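Local coordinates for calcium-dependent protein kinase, putative (Plasmodium falciparum, PDB 3MSE) that probably phosphorylates serine and threonine side chains of other proteins under calcium control, this chain being its C-terminal EF-hand domain, which binds two calcium ions, at residues 21-26 and 115-120; 64-69 and 73-78; 77-82 and 88-93; 111-116 and 170-175. All coordinates share one frame; numbering follows the deposited sequence. Where two conformers were deposited one is given.

Contact 1: 21-26 and 115-120; sequences NIIINI and NKIDKD. With CA (calcium ion), chain B.
Ile117 meets both Ile23 and Ile26, and these three branched side chains make the close-packed part of the contact between helix 18-48 and the end of helix 109-117. CD1 of Ile26 lies against CG1 of Ile117 at 3.9 Å. CG1 of Ile23 reaches CD1 of Ile117 at 4.0 Å, the two chains crossing at about a right angle. In Ile117, CG1 stands anti to the carbonyl carbon (chi1 -63°), and with an extended chi2 (163°) this brings CD1 up against both Ile23 and Ile26. Leu133, on the exiting helix 127-133, packs on both Ile26 and Ile117.

The Lys116 side is looser and turned to solvent. Its aliphatic chain runs past Ile26 in the opposite direction, with CD of Lys116 4.1 Å from CG2 of Ile26, then bends at its last torsion toward a long, weak ion pair with Glu30.

The helix ends at Ile117 and the EF-hand loop begins with Asp118. Asp118 OD2 binds calcium at 2.3 Å, with Asp122, Tyr124, Asp129 and two waters completing the shell. No hydrogen bond spans the contact, so the first calcium ligand follows directly on a purely apolar grip: shape and burial, not polar pairing, join the entering helix to the long helix 18-48.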
loop_
_atom_site.group_PDB
_atom_site.type_symbol
_atom_site.label_atom_id
_atom_site.label_comp_id
_atom_site.label_asym_id
_atom_site.label_seq_id
_atom_site.Cartn_x
_atom_site.Cartn_y
_atom_site.Cartn_z
ATOM N N ASN A 21 -2.032 -13.877 -12.568
ATOM C CA ASN A 21 -1.640 -14.091 -11.190
ATOM C C ASN A 21 -0.136 -13.856 -10.958
ATOM O O ASN A 21 0.259 -13.433 -9.889
ATOM C CB ASN A 21 -2.089 -15.478 -10.729
ATOM C CG ASN A 21 -3.624 -15.573 -10.593
ATOM O OD1 ASN A 21 -4.316 -14.562 -10.646
ATOM N ND2 ASN A 21 -4.136 -16.782 -10.432
ATOM N N ILE A 22 0.682 -14.111 -11.965
ATOM C CA ILE A 22 2.109 -13.750 -11.891
ATOM C C ILE A 22 2.255 -12.239 -11.686
ATOM O O ILE A 22 2.990 -11.788 -10.795
ATOM C CB ILE A 22 2.880 -14.265 -13.112
ATOM C CG1 ILE A 22 3.031 -15.779 -12.976
ATOM C CG2 ILE A 22 4.301 -13.592 -13.188
ATOM C CD1 ILE A 22 3.319 -16.488 -14.266
ATOM N N ILE A 23 1.504 -11.480 -12.479
ATOM C CA ILE A 23 1.400 -10.032 -12.349
ATOM C C ILE A 23 0.906 -9.624 -10.962
ATOM O O ILE A 23 1.449 -8.688 -10.352
ATOM C CB ILE A 23 0.482 -9.443 -13.462
ATOM C CG1 ILE A 23 1.092 -9.694 -14.843
ATOM C CG2 ILE A 23 0.226 -7.926 -13.253
ATOM C CD1 ILE A 23 0.100 -9.554 -16.027
ATOM N N ILE A 24 -0.111 -10.324 -10.444
ATOM C CA ILE A 24 -0.560 -10.092 -9.066
ATOM C C ILE A 24 0.586 -10.321 -8.065
ATOM O O ILE A 24 0.718 -9.567 -7.103
ATOM C CB ILE A 24 -1.798 -11.001 -8.649
ATOM C CG1 ILE A 24 -3.063 -10.694 -9.473
ATOM C CG2 ILE A 24 -2.061 -10.874 -7.171
ATOM C CD1 ILE A 24 -3.795 -9.390 -9.091
ATOM N N ASN A 25 1.391 -11.365 -8.272
ATOM C CA ASN A 25 2.550 -11.630 -7.376
ATOM C C ASN A 25 3.610 -10.504 -7.314
ATOM O O ASN A 25 4.192 -10.258 -6.255
ATOM C CB ASN A 25 3.229 -12.966 -7.706
ATOM C CG ASN A 25 2.629 -14.125 -6.934
ATOM O OD1 ASN A 25 3.177 -14.552 -5.922
ATOM N ND2 ASN A 25 1.484 -14.636 -7.408
ATOM N N ILE A 26 3.816 -9.825 -8.440
ATOM C CA ILE A 26 4.673 -8.628 -8.495
ATOM C C ILE A 26 4.153 -7.553 -7.544
ATOM O O ILE A 26 4.901 -7.013 -6.715
ATOM C CB ILE A 26 4.784 -8.047 -9.938
ATOM C CG1 ILE A 26 5.503 -9.031 -10.851
ATOM C CG2 ILE A 26 5.514 -6.668 -9.929
ATOM C CD1 ILE A 26 5.213 -8.791 -12.340
ATOM N N ASN A 115 6.141 -1.269 -14.954
ATOM C CA ASN A 115 7.534 -0.856 -15.158
ATOM C C ASN A 115 8.502 -2.004 -15.014
ATOM O O ASN A 115 9.451 -2.101 -15.781
ATOM C CB ASN A 115 7.924 0.293 -14.222
ATOM C CG ASN A 115 7.377 1.635 -14.692
ATOM O OD1 ASN A 115 7.082 1.817 -15.873
ATOM N ND2 ASN A 115 7.230 2.568 -13.773
ATOM N N LYS A 116 8.257 -2.888 -14.047
ATOM C CA LYS A 116 9.081 -4.089 -13.903
ATOM C C LYS A 116 8.993 -5.003 -15.118
ATOM O O LYS A 116 9.987 -5.606 -15.507
ATOM C CB LYS A 116 8.738 -4.854 -12.631
ATOM C CG LYS A 116 9.319 -4.211 -11.389
ATOM C CD LYS A 116 9.256 -5.126 -10.186
ATOM C CE LYS A 116 10.034 -4.520 -9.012
ATOM N NZ LYS A 116 9.593 -3.117 -8.702
ATOM N N ILE A 117 7.813 -5.082 -15.726
ATOM C CA ILE A 117 7.601 -5.963 -16.873
ATOM C C ILE A 117 8.205 -5.396 -18.170
ATOM O O ILE A 117 8.739 -6.135 -18.988
ATOM C CB ILE A 117 6.100 -6.314 -17.061
ATOM C CG1 ILE A 117 5.572 -7.102 -15.842
ATOM C CG2 ILE A 117 5.889 -7.127 -18.327
ATOM C CD1 ILE A 117 4.040 -7.137 -15.737
ATOM N N ASP A 118 8.095 -4.084 -18.344
ATOM C CA ASP A 118 8.671 -3.380 -19.481
ATOM C C ASP A 118 10.195 -3.289 -19.268
ATOM O O ASP A 118 10.704 -2.267 -18.799
ATOM C CB ASP A 118 8.025 -1.996 -19.552
ATOM C CG ASP A 118 8.608 -1.116 -20.638
ATOM O OD1 ASP A 118 8.476 0.120 -20.490
ATOM O OD2 ASP A 118 9.174 -1.647 -21.628
ATOM N N LYS A 119 10.906 -4.369 -19.589
ATOM C CA LYS A 119 12.339 -4.485 -19.265
ATOM C C LYS A 119 13.139 -3.302 -19.813
ATOM O O LYS A 119 13.993 -2.747 -19.118
ATOM C CB LYS A 119 12.938 -5.795 -19.806
ATOM C CG LYS A 119 12.571 -7.065 -19.048
ATOM C CD LYS A 119 12.954 -8.325 -19.875
ATOM C CE LYS A 119 14.365 -8.893 -19.543
ATOM N NZ LYS A 119 14.712 -10.247 -20.198
ATOM N N ASP A 120 12.828 -2.914 -21.051
ATOM C CA ASP A 120 13.595 -1.897 -21.776
ATOM C C ASP A 120 13.040 -0.474 -21.648
ATOM O O ASP A 120 13.473 0.435 -22.370
ATOM C CB ASP A 120 13.741 -2.300 -23.248
ATOM C CG ASP A 120 14.535 -3.587 -23.424
ATOM O OD1 ASP A 120 15.625 -3.707 -22.815
ATOM O OD2 ASP A 120 14.072 -4.483 -24.167
HETATM CA CA CA B . 8.966 -2.976 -23.514
HETATM O O HOH W 1 11.023 -3.806 -22.880
HETATM O O HOH W 2 8.991 -3.909 -25.271
#

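Contact 2: 64-69 and 73-78. With SO4 (sulfate ion), chain C.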
loop_
_atom_site.group_PDB
_atom_site.type_symbol
_atom_site.label_atom_id
_atom_site.label_comp_id
_atom_site.label_asym_id
_atom_site.label_seq_id
_atom_site.Cartn_x
_atom_site.Cartn_y
_atom_site.Cartn_z
ATOM N N VAL A 64 13.528 9.379 23.811
ATOM C CA VAL A 64 14.177 8.465 22.892
ATOM C C VAL A 64 14.927 9.218 21.790
ATOM O O VAL A 64 16.065 8.869 21.478
ATOM C CB VAL A 64 13.200 7.396 22.328
ATOM C CG1 VAL A 64 13.875 6.563 21.266
ATOM C CG2 VAL A 64 12.702 6.477 23.468
ATOM N N LEU A 65 14.302 10.228 21.186
ATOM C CA LEU A 65 14.991 11.011 20.143
ATOM C C LEU A 65 16.286 11.654 20.718
ATOM O O LEU A 65 17.327 11.686 20.055
ATOM C CB LEU A 65 14.059 12.066 19.504
ATOM C CG LEU A 65 12.828 11.581 18.684
ATOM C CD1 LEU A 65 12.065 12.723 17.938
ATOM C CD2 LEU A 65 13.163 10.437 17.713
ATOM N N ALA A 66 16.207 12.122 21.960
ATOM C CA ALA A 66 17.361 12.703 22.666
ATOM C C ALA A 66 18.517 11.705 22.799
ATOM O O ALA A 66 19.670 12.068 22.567
ATOM C CB ALA A 66 16.952 13.245 24.046
ATOM N N SER A 67 18.189 10.457 23.133
ATOM C CA SER A 67 19.190 9.411 23.357
ATOM C C SER A 67 19.830 8.900 22.068
ATOM O O SER A 67 20.784 8.125 22.112
ATOM C CB SER A 67 18.571 8.234 24.116
ATOM O OG SER A 67 17.779 7.444 23.243
ATOM N N VAL A 68 19.301 9.330 20.928
ATOM C CA VAL A 68 19.773 8.859 19.640
ATOM C C VAL A 68 20.433 9.971 18.805
ATOM O O VAL A 68 20.868 9.728 17.678
ATOM C CB VAL A 68 18.580 8.123 18.924
ATOM C CG1 VAL A 68 18.443 8.497 17.504
ATOM C CG2 VAL A 68 18.627 6.619 19.167
ATOM N N GLY A 69 20.514 11.188 19.347
ATOM C CA GLY A 69 21.293 12.243 18.696
ATOM C C GLY A 69 20.502 13.392 18.125
ATOM O O GLY A 69 21.079 14.338 17.622
ATOM N N TRP A 73 16.005 21.410 19.511
ATOM C CA TRP A 73 15.274 22.243 18.556
ATOM C C TRP A 73 14.637 21.411 17.450
ATOM O O TRP A 73 13.550 21.728 17.000
ATOM C CB TRP A 73 16.150 23.339 17.957
ATOM C CG TRP A 73 17.554 22.883 17.637
ATOM C CD1 TRP A 73 18.018 22.426 16.441
ATOM C CD2 TRP A 73 18.676 22.873 18.537
ATOM N NE1 TRP A 73 19.360 22.122 16.536
ATOM C CE2 TRP A 73 19.791 22.389 17.810
ATOM C CE3 TRP A 73 18.847 23.230 19.881
ATOM C CZ2 TRP A 73 21.067 22.242 18.386
ATOM C CZ3 TRP A 73 20.121 23.081 20.463
ATOM C CH2 TRP A 73 21.209 22.580 19.710
ATOM N N ASP A 74 15.293 20.335 17.037
ATOM C CA ASP A 74 14.676 19.444 16.073
ATOM C C ASP A 74 13.546 18.607 16.700
ATOM O O ASP A 74 12.464 18.472 16.108
ATOM C CB ASP A 74 15.721 18.570 15.382
ATOM C CG ASP A 74 16.596 19.371 14.397
ATOM O OD1 ASP A 74 16.167 20.447 13.913
ATOM O OD2 ASP A 74 17.711 18.903 14.097
ATOM N N ILE A 75 13.804 18.057 17.886
ATOM C CA ILE A 75 12.823 17.208 18.566
ATOM C C ILE A 75 11.508 17.991 18.710
ATOM O O ILE A 75 10.441 17.475 18.387
ATOM C CB ILE A 75 13.290 16.728 19.959
ATOM C CG1 ILE A 75 14.558 15.866 19.877
ATOM C CG2 ILE A 75 12.159 15.910 20.663
ATOM C CD1 ILE A 75 15.062 15.451 21.242
ATOM N N ASN A 76 11.600 19.236 19.173
ATOM C CA ASN A 76 10.405 20.069 19.331
ATOM C C ASN A 76 9.647 20.359 18.031
ATOM O O ASN A 76 8.398 20.369 18.036
ATOM C CB ASN A 76 10.719 21.350 20.096
ATOM C CG ASN A 76 10.885 21.106 21.599
ATOM O OD1 ASN A 76 10.390 20.117 22.150
ATOM N ND2 ASN A 76 11.592 21.999 22.255
ATOM N N ARG A 77 10.371 20.584 16.927
ATOM C CA ARG A 77 9.694 20.742 15.637
ATOM C C ARG A 77 9.021 19.449 15.176
ATOM O O ARG A 77 7.948 19.511 14.585
ATOM C CB ARG A 77 10.618 21.263 14.538
ATOM C CG ARG A 77 11.156 22.671 14.804
ATOM C CD ARG A 77 12.187 23.043 13.751
ATOM N NE ARG A 77 11.566 23.248 12.452
ATOM C CZ ARG A 77 12.239 23.435 11.322
ATOM N NH1 ARG A 77 13.573 23.450 11.326
ATOM N NH2 ARG A 77 11.577 23.630 10.186
ATOM N N ILE A 78 9.665 18.306 15.438
ATOM C CA ILE A 78 9.106 16.995 15.116
ATOM C C ILE A 78 7.821 16.767 15.940
ATOM O O ILE A 78 6.786 16.374 15.405
ATOM C CB ILE A 78 10.131 15.877 15.343
ATOM C CG1 ILE A 78 11.227 15.937 14.267
ATOM C CG2 ILE A 78 9.466 14.499 15.341
ATOM C CD1 ILE A 78 12.449 15.109 14.620
HETATM S S SO4 C . 14.660 24.654 7.702
HETATM O O1 SO4 C . 15.330 23.778 6.754
HETATM O O2 SO4 C . 13.258 24.295 7.858
HETATM O O3 SO4 C . 15.323 24.453 8.983
HETATM O O4 SO4 C . 14.714 26.031 7.237
#
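Leu65 sets CG, and Ile75 sets CG1, anti to the carbonyl carbon (chi1 -65° and -62°), and this turns both side chains into the interface between helix 58-67 and helix 72-82. These are the exiting helix of the calcium-binding first EF-hand and the helix that follows it, within an EF-hand domain pair.

CB of Leu65 rests on CG1 of Ile75 at 3.9 Å. Further out, CD1 of Leu65 and the end of Ile78 reach toward each other tip to tip, and that methyl sits 4.1 Å from both CG2 and CD1 of Ile78. Tyr62 and Ile70 add to the apolar cover of Ile75, while Met14 of the second subunit packs on Ile78. Toward the exposed end of the contact Ala66 takes over, its CB 4.0 Å from CD1 of Ile75.

The turn between the helices starts at Gly69, whose positive phi (112°) closes helix 58-67 in a Schellman motif. In one of its two conformers Ser67, two residues earlier, donates OG to Val64 O at 2.8 Å. Across the interface the extended Ile75 chain ends against backbone: Ile75 CD1 lies 3.6 Å from Ala66 N.

Contact 3: 77-82 and 88-93; sequences RILQAL and GNITYT. With SO4 (sulfate ion), chain C.
No flat group lies between Ile90 and the two leucines it meets, Leu79 and Leu82; the join is aliphatic on both sides. The flat group to note is at the far end of the helical segment, where the Arg77 guanidinium holds a sulfate, probably from the crystallisation liquor, at its edge with the sulfur in its plane. Arg77 NH2 donates to sulfate O2 at 2.9 Å and Arg77 NH1 to sulfate O3 at 3.1 Å, both bonds fairly straight (169° and 162°).

At the contact itself the terminal methyl of Ile90 does the touching. CD1 of Ile90 lies 4.2 Å from CB of Leu82, close to the backbone, and 4.3 Å from CD2 of Leu79, a branch tip. Ile61 of helix 58-67 packs on both Leu79 and Ile90.

The setting is the second helix-loop-helix of the EF-hand pair: helix 72-82, a short loop, strand 89-90, then helix 92-99, which Thr91 N-caps through OG1 to Glu94 N. Ile90 bonds through its backbone to Leu56, joining the two loops in the small antiparallel sheet usual for paired EF-hands. Its side chain comes within about 6 Å of that of Ser55, a ligand of the first calcium.

Ile90 thus joins two kinds of chemistry: backbone polar groups engaged with the neighbouring loop, and a side chain sunk among aliphatic carbons, consistent with the strand and helix 72-82 sharing one hydrophobic core.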
loop_
_atom_site.group_PDB
_atom_site.type_symbol
_atom_site.label_atom_id
_atom_site.label_comp_id
_atom_site.label_asym_id
_atom_site.label_seq_id
_atom_site.Cartn_x
_atom_site.Cartn_y
_atom_site.Cartn_z
ATOM N N ARG A 77 10.371 20.584 16.927
ATOM C CA ARG A 77 9.694 20.742 15.637
ATOM C C ARG A 77 9.021 19.449 15.176
ATOM O O ARG A 77 7.948 19.511 14.585
ATOM C CB ARG A 77 10.618 21.263 14.538
ATOM C CG ARG A 77 11.156 22.671 14.804
ATOM C CD ARG A 77 12.187 23.043 13.751
ATOM N NE ARG A 77 11.566 23.248 12.452
ATOM C CZ ARG A 77 12.239 23.435 11.322
ATOM N NH1 ARG A 77 13.573 23.450 11.326
ATOM N NH2 ARG A 77 11.577 23.630 10.186
ATOM N N ILE A 78 9.665 18.306 15.438
ATOM C CA ILE A 78 9.106 16.995 15.116
ATOM C C ILE A 78 7.821 16.767 15.940
ATOM O O ILE A 78 6.786 16.374 15.405
ATOM C CB ILE A 78 10.131 15.877 15.343
ATOM C CG1 ILE A 78 11.227 15.937 14.267
ATOM C CG2 ILE A 78 9.466 14.499 15.341
ATOM C CD1 ILE A 78 12.449 15.109 14.620
ATOM N N LEU A 79 7.891 17.079 17.222
ATOM C CA LEU A 79 6.762 16.925 18.113
ATOM C C LEU A 79 5.547 17.731 17.665
ATOM O O LEU A 79 4.452 17.182 17.604
ATOM C CB LEU A 79 7.159 17.251 19.555
ATOM C CG LEU A 79 7.928 16.138 20.264
ATOM C CD1 LEU A 79 8.286 16.585 21.698
ATOM C CD2 LEU A 79 7.128 14.823 20.296
ATOM N N GLN A 80 5.740 18.997 17.300
ATOM C CA GLN A 80 4.630 19.834 16.842
ATOM C C GLN A 80 4.104 19.511 15.430
ATOM O O GLN A 80 2.963 19.865 15.101
ATOM C CB GLN A 80 4.973 21.314 16.986
ATOM C CG GLN A 80 5.163 21.740 18.429
ATOM C CD GLN A 80 3.900 21.576 19.276
ATOM O OE1 GLN A 80 2.811 21.977 18.871
ATOM N NE2 GLN A 80 4.054 21.013 20.462
ATOM N N ALA A 81 4.920 18.845 14.610
ATOM C CA ALA A 81 4.466 18.299 13.324
ATOM C C ALA A 81 3.647 16.999 13.489
ATOM O O ALA A 81 2.609 16.810 12.829
ATOM C CB ALA A 81 5.658 18.061 12.400
ATOM N N LEU A 82 4.133 16.115 14.355
ATOM C CA LEU A 82 3.465 14.864 14.664
ATOM C C LEU A 82 2.110 15.091 15.352
ATOM O O LEU A 82 1.123 14.463 14.971
ATOM C CB LEU A 82 4.331 13.992 15.577
ATOM C CG LEU A 82 5.591 13.342 14.999
ATOM C CD1 LEU A 82 6.181 12.430 16.041
ATOM C CD2 LEU A 82 5.288 12.568 13.673
ATOM N N GLY A 88 -1.263 16.619 22.889
ATOM C CA GLY A 88 -0.306 16.124 23.889
ATOM C C GLY A 88 -0.205 14.603 23.933
ATOM O O GLY A 88 0.556 14.041 24.726
ATOM N N ASN A 89 -0.989 13.943 23.082
ATOM C CA ASN A 89 -0.985 12.498 22.913
ATOM C C ASN A 89 -0.964 12.273 21.404
ATOM O O ASN A 89 -1.757 12.883 20.668
ATOM C CB ASN A 89 -2.246 11.858 23.538
ATOM C CG ASN A 89 -2.319 12.055 25.062
ATOM O OD1 ASN A 89 -1.707 11.299 25.826
ATOM N ND2 ASN A 89 -3.039 13.085 25.500
ATOM N N ILE A 90 -0.054 11.421 20.941
ATOM C CA ILE A 90 0.121 11.196 19.524
ATOM C C ILE A 90 -0.279 9.781 19.190
ATOM O O ILE A 90 0.199 8.824 19.816
ATOM C CB ILE A 90 1.588 11.472 19.093
ATOM C CG1 ILE A 90 1.844 12.983 19.112
ATOM C CG2 ILE A 90 1.872 10.889 17.716
ATOM C CD1 ILE A 90 3.194 13.363 19.620
ATOM N N THR A 91 -1.160 9.642 18.204
ATOM C CA THR A 91 -1.686 8.321 17.875
ATOM C C THR A 91 -0.728 7.531 17.023
ATOM O O THR A 91 0.211 8.088 16.426
ATOM C CB THR A 91 -3.040 8.386 17.112
ATOM O OG1 THR A 91 -2.820 8.959 15.828
ATOM C CG2 THR A 91 -4.089 9.200 17.885
ATOM N N TYR A 92 -0.993 6.231 16.945
ATOM C CA TYR A 92 -0.287 5.348 16.043
ATOM C C TYR A 92 -0.260 5.867 14.603
ATOM O O TYR A 92 0.797 5.877 13.937
ATOM C CB TYR A 92 -0.906 3.951 16.065
ATOM C CG TYR A 92 -0.375 3.098 14.960
ATOM C CD1 TYR A 92 0.898 2.528 15.047
ATOM C CD2 TYR A 92 -1.119 2.894 13.794
ATOM C CE1 TYR A 92 1.407 1.765 14.009
ATOM C CE2 TYR A 92 -0.617 2.125 12.748
ATOM C CZ TYR A 92 0.637 1.564 12.864
ATOM O OH TYR A 92 1.137 0.803 11.838
ATOM N N THR A 93 -1.429 6.270 14.120
ATOM C CA THR A 93 -1.556 6.792 12.763
ATOM C C THR A 93 -0.726 8.068 12.563
ATOM O O THR A 93 -0.086 8.237 11.539
ATOM C CB THR A 93 -3.057 7.019 12.404
ATOM O OG1 THR A 93 -3.696 5.741 12.412
ATOM C CG2 THR A 93 -3.207 7.623 11.012
HETATM S S SO4 C . 14.660 24.654 7.702
HETATM O O1 SO4 C . 15.330 23.778 6.754
HETATM O O2 SO4 C . 13.258 24.295 7.858
HETATM O O3 SO4 C . 15.323 24.453 8.983
HETATM O O4 SO4 C . 14.714 26.031 7.237
#

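Contact 4: 111-116 and 170-175; sequences KAAFNK and QEFKDY
Phe114 starts its contact with Phe172 at the beta carbon: CB of Phe114 lies 3.9 Å from both CD1 and CE1 of the Phe172 ring, and CA of Phe114 stands over the same ring's face. With CG anti to the backbone N (chi1 -179°), the Phe114 ring is swung past Phe172, the two side chains sliding by each other in opposite directions. Phe114 CD1 makes the closest approach, 3.6 Å to CG of Phe172 and 3.7 Å to CB of Phe172. Next along the edge, Phe114 CE1 is 4.0 Å from CB of Phe172. The pair is an offset edge-to-face stack, the edge of Phe114 presented to the face of Phe172, with ring centroids 5.5 Å apart and planes at 62°.

Phe114 lies on helix 109-117, which enters the second calcium-binding EF-hand of the chain, and Phe172 on helix 169-177 near the C-terminus; this edge-on-face pair joins the EF-hand to the last helix. The ring of Phe114 sits beside the calcium loop, about 4 Å from the side chain of Asp118, a metal ligand. Ile125 of the loop touches both phenylalanines.

At the tip of Phe172, CZ comes within 4.4 Å of CB of Ala113 along an oblique line. Leu110 and Ile167 also pack on Phe172. On the outer side of helix 109-117, Lys111 NZ makes a weak hydrogen bond to Asn115 OD1, an atom that also lies in the plane of the Phe114 ring at its edge, and the same lysine forms a cation-pi contact with Phe169.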
loop_
_atom_site.group_PDB
_atom_site.type_symbol
_atom_site.label_atom_id
_atom_site.label_comp_id
_atom_site.label_asym_id
_atom_site.label_seq_id
_atom_site.Cartn_x
_atom_site.Cartn_y
_atom_site.Cartn_z
ATOM N N LYS A 111 1.371 0.682 -11.780
ATOM C CA LYS A 111 2.407 1.360 -12.549
ATOM C C LYS A 111 3.749 0.697 -12.310
ATOM O O LYS A 111 4.481 0.441 -13.254
ATOM C CB LYS A 111 2.477 2.859 -12.218
ATOM C CG LYS A 111 2.475 3.782 -13.448
ATOM C CD LYS A 111 3.550 3.418 -14.464
ATOM C CE LYS A 111 3.547 4.363 -15.657
ATOM N NZ LYS A 111 4.755 4.114 -16.505
ATOM N N ALA A 112 4.045 0.411 -11.042
ATOM C CA ALA A 112 5.295 -0.238 -10.649
ATOM C C ALA A 112 5.428 -1.649 -11.217
ATOM O O ALA A 112 6.527 -2.056 -11.613
ATOM C CB ALA A 112 5.437 -0.256 -9.131
ATOM N N ALA A 113 4.317 -2.390 -11.256
ATOM C CA ALA A 113 4.309 -3.720 -11.857
ATOM C C ALA A 113 4.585 -3.640 -13.359
ATOM O O ALA A 113 5.416 -4.380 -13.885
ATOM C CB ALA A 113 2.976 -4.429 -11.583
ATOM N N PHE A 114 3.876 -2.737 -14.035
ATOM C CA PHE A 114 4.077 -2.476 -15.452
ATOM C C PHE A 114 5.544 -2.148 -15.759
ATOM O O PHE A 114 6.114 -2.680 -16.705
ATOM C CB PHE A 114 3.170 -1.326 -15.904
ATOM C CG PHE A 114 3.288 -0.997 -17.359
ATOM C CD1 PHE A 114 2.433 -1.586 -18.285
ATOM C CD2 PHE A 114 4.248 -0.090 -17.808
ATOM C CE1 PHE A 114 2.537 -1.298 -19.636
ATOM C CE2 PHE A 114 4.358 0.220 -19.173
ATOM C CZ PHE A 114 3.503 -0.387 -20.085
ATOM N N ASN A 115 6.141 -1.269 -14.954
ATOM C CA ASN A 115 7.534 -0.856 -15.158
ATOM C C ASN A 115 8.502 -2.004 -15.014
ATOM O O ASN A 115 9.451 -2.101 -15.781
ATOM C CB ASN A 115 7.924 0.293 -14.222
ATOM C CG ASN A 115 7.377 1.635 -14.692
ATOM O OD1 ASN A 115 7.082 1.817 -15.873
ATOM N ND2 ASN A 115 7.230 2.568 -13.773
ATOM N N LYS A 116 8.257 -2.888 -14.047
ATOM C CA LYS A 116 9.081 -4.089 -13.903
ATOM C C LYS A 116 8.993 -5.003 -15.118
ATOM O O LYS A 116 9.987 -5.606 -15.507
ATOM C CB LYS A 116 8.738 -4.854 -12.631
ATOM C CG LYS A 116 9.319 -4.211 -11.389
ATOM C CD LYS A 116 9.256 -5.126 -10.186
ATOM C CE LYS A 116 10.034 -4.520 -9.012
ATOM N NZ LYS A 116 9.593 -3.117 -8.702
ATOM N N GLN A 170 -2.147 2.077 -20.035
ATOM C CA GLN A 170 -3.592 2.260 -19.935
ATOM C C GLN A 170 -4.340 0.960 -20.233
ATOM O O GLN A 170 -5.259 0.597 -19.504
ATOM C CB GLN A 170 -4.071 3.407 -20.846
ATOM C CG GLN A 170 -5.393 4.050 -20.409
ATOM C CD GLN A 170 -5.317 4.686 -19.024
ATOM O OE1 GLN A 170 -6.179 4.451 -18.180
ATOM N NE2 GLN A 170 -4.276 5.481 -18.780
ATOM N N GLU A 171 -3.931 0.268 -21.292
ATOM C CA GLU A 171 -4.511 -1.032 -21.656
ATOM C C GLU A 171 -4.179 -2.109 -20.617
ATOM O O GLU A 171 -4.993 -2.994 -20.346
ATOM C CB GLU A 171 -4.005 -1.486 -23.017
ATOM C CG GLU A 171 -4.266 -0.513 -24.154
ATOM C CD GLU A 171 -3.568 -0.934 -25.437
ATOM O OE1 GLU A 171 -4.129 -0.701 -26.531
ATOM O OE2 GLU A 171 -2.459 -1.508 -25.352
ATOM N N PHE A 172 -2.975 -2.015 -20.050
ATOM C CA PHE A 172 -2.542 -2.896 -18.973
ATOM C C PHE A 172 -3.436 -2.673 -17.760
ATOM O O PHE A 172 -4.012 -3.619 -17.220
ATOM C CB PHE A 172 -1.079 -2.615 -18.617
ATOM C CG PHE A 172 -0.598 -3.338 -17.394
ATOM C CD1 PHE A 172 -0.465 -2.670 -16.187
ATOM C CD2 PHE A 172 -0.272 -4.698 -17.450
ATOM C CE1 PHE A 172 -0.009 -3.339 -15.044
ATOM C CE2 PHE A 172 0.183 -5.380 -16.319
ATOM C CZ PHE A 172 0.313 -4.704 -15.115
ATOM N N LYS A 173 -3.554 -1.408 -17.359
ATOM C CA LYS A 173 -4.355 -1.000 -16.212
ATOM C C LYS A 173 -5.812 -1.398 -16.385
ATOM O O LYS A 173 -6.436 -1.909 -15.459
ATOM C CB LYS A 173 -4.254 0.515 -16.005
ATOM C CG LYS A 173 -4.943 1.026 -14.741
ATOM C CD LYS A 173 -5.686 2.325 -15.004
ATOM C CE LYS A 173 -4.817 3.564 -14.805
ATOM N NZ LYS A 173 -5.067 4.218 -13.479
ATOM N N ASP A 174 -6.345 -1.155 -17.577
ATOM C CA ASP A 174 -7.737 -1.471 -17.878
ATOM C C ASP A 174 -7.989 -2.967 -17.788
ATOM O O ASP A 174 -9.013 -3.385 -17.246
ATOM C CB ASP A 174 -8.140 -0.952 -19.263
ATOM C CG ASP A 174 -8.292 0.575 -19.308
ATOM O OD1 ASP A 174 -8.314 1.233 -18.242
ATOM O OD2 ASP A 174 -8.381 1.117 -20.433
ATOM N N TYR A 175 -7.064 -3.781 -18.307
ATOM C CA TYR A 175 -7.244 -5.232 -18.183
ATOM C C TYR A 175 -7.220 -5.691 -16.725
ATOM O O TYR A 175 -8.116 -6.413 -16.288
ATOM C CB TYR A 175 -6.252 -6.047 -19.021
ATOM C CG TYR A 175 -6.400 -7.533 -18.749
ATOM C CD1 TYR A 175 -7.450 -8.260 -19.306
ATOM C CD2 TYR A 175 -5.511 -8.201 -17.897
ATOM C CE1 TYR A 175 -7.605 -9.625 -19.039
ATOM C CE2 TYR A 175 -5.652 -9.560 -17.621
ATOM C CZ TYR A 175 -6.698 -10.266 -18.198
ATOM O OH TYR A 175 -6.840 -11.611 -17.925
#

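The contacts fall into two groups at opposite ends of the elongated chain. Contacts 2 and 3 share helix 72-82 and lie in the EF-hand pair of the first calcium site; contacts 1 and 4 share helix 109-117 beside the second. Contacts 1 and 2 are centred about 41 Å apart, whereas contacts 1 and 4 touch, with Ile23 CG2 3.7 Å from Phe172 CZ. Contacts 2, 3 and 4 are buried; contact 1 is partly open through its lysine. Aliphatic packing carries the first three, and contact 4 alone uses an aromatic pair. The second subunit reaches contacts 1, 2 and 3, while no other chain of the assembly touches contact 4.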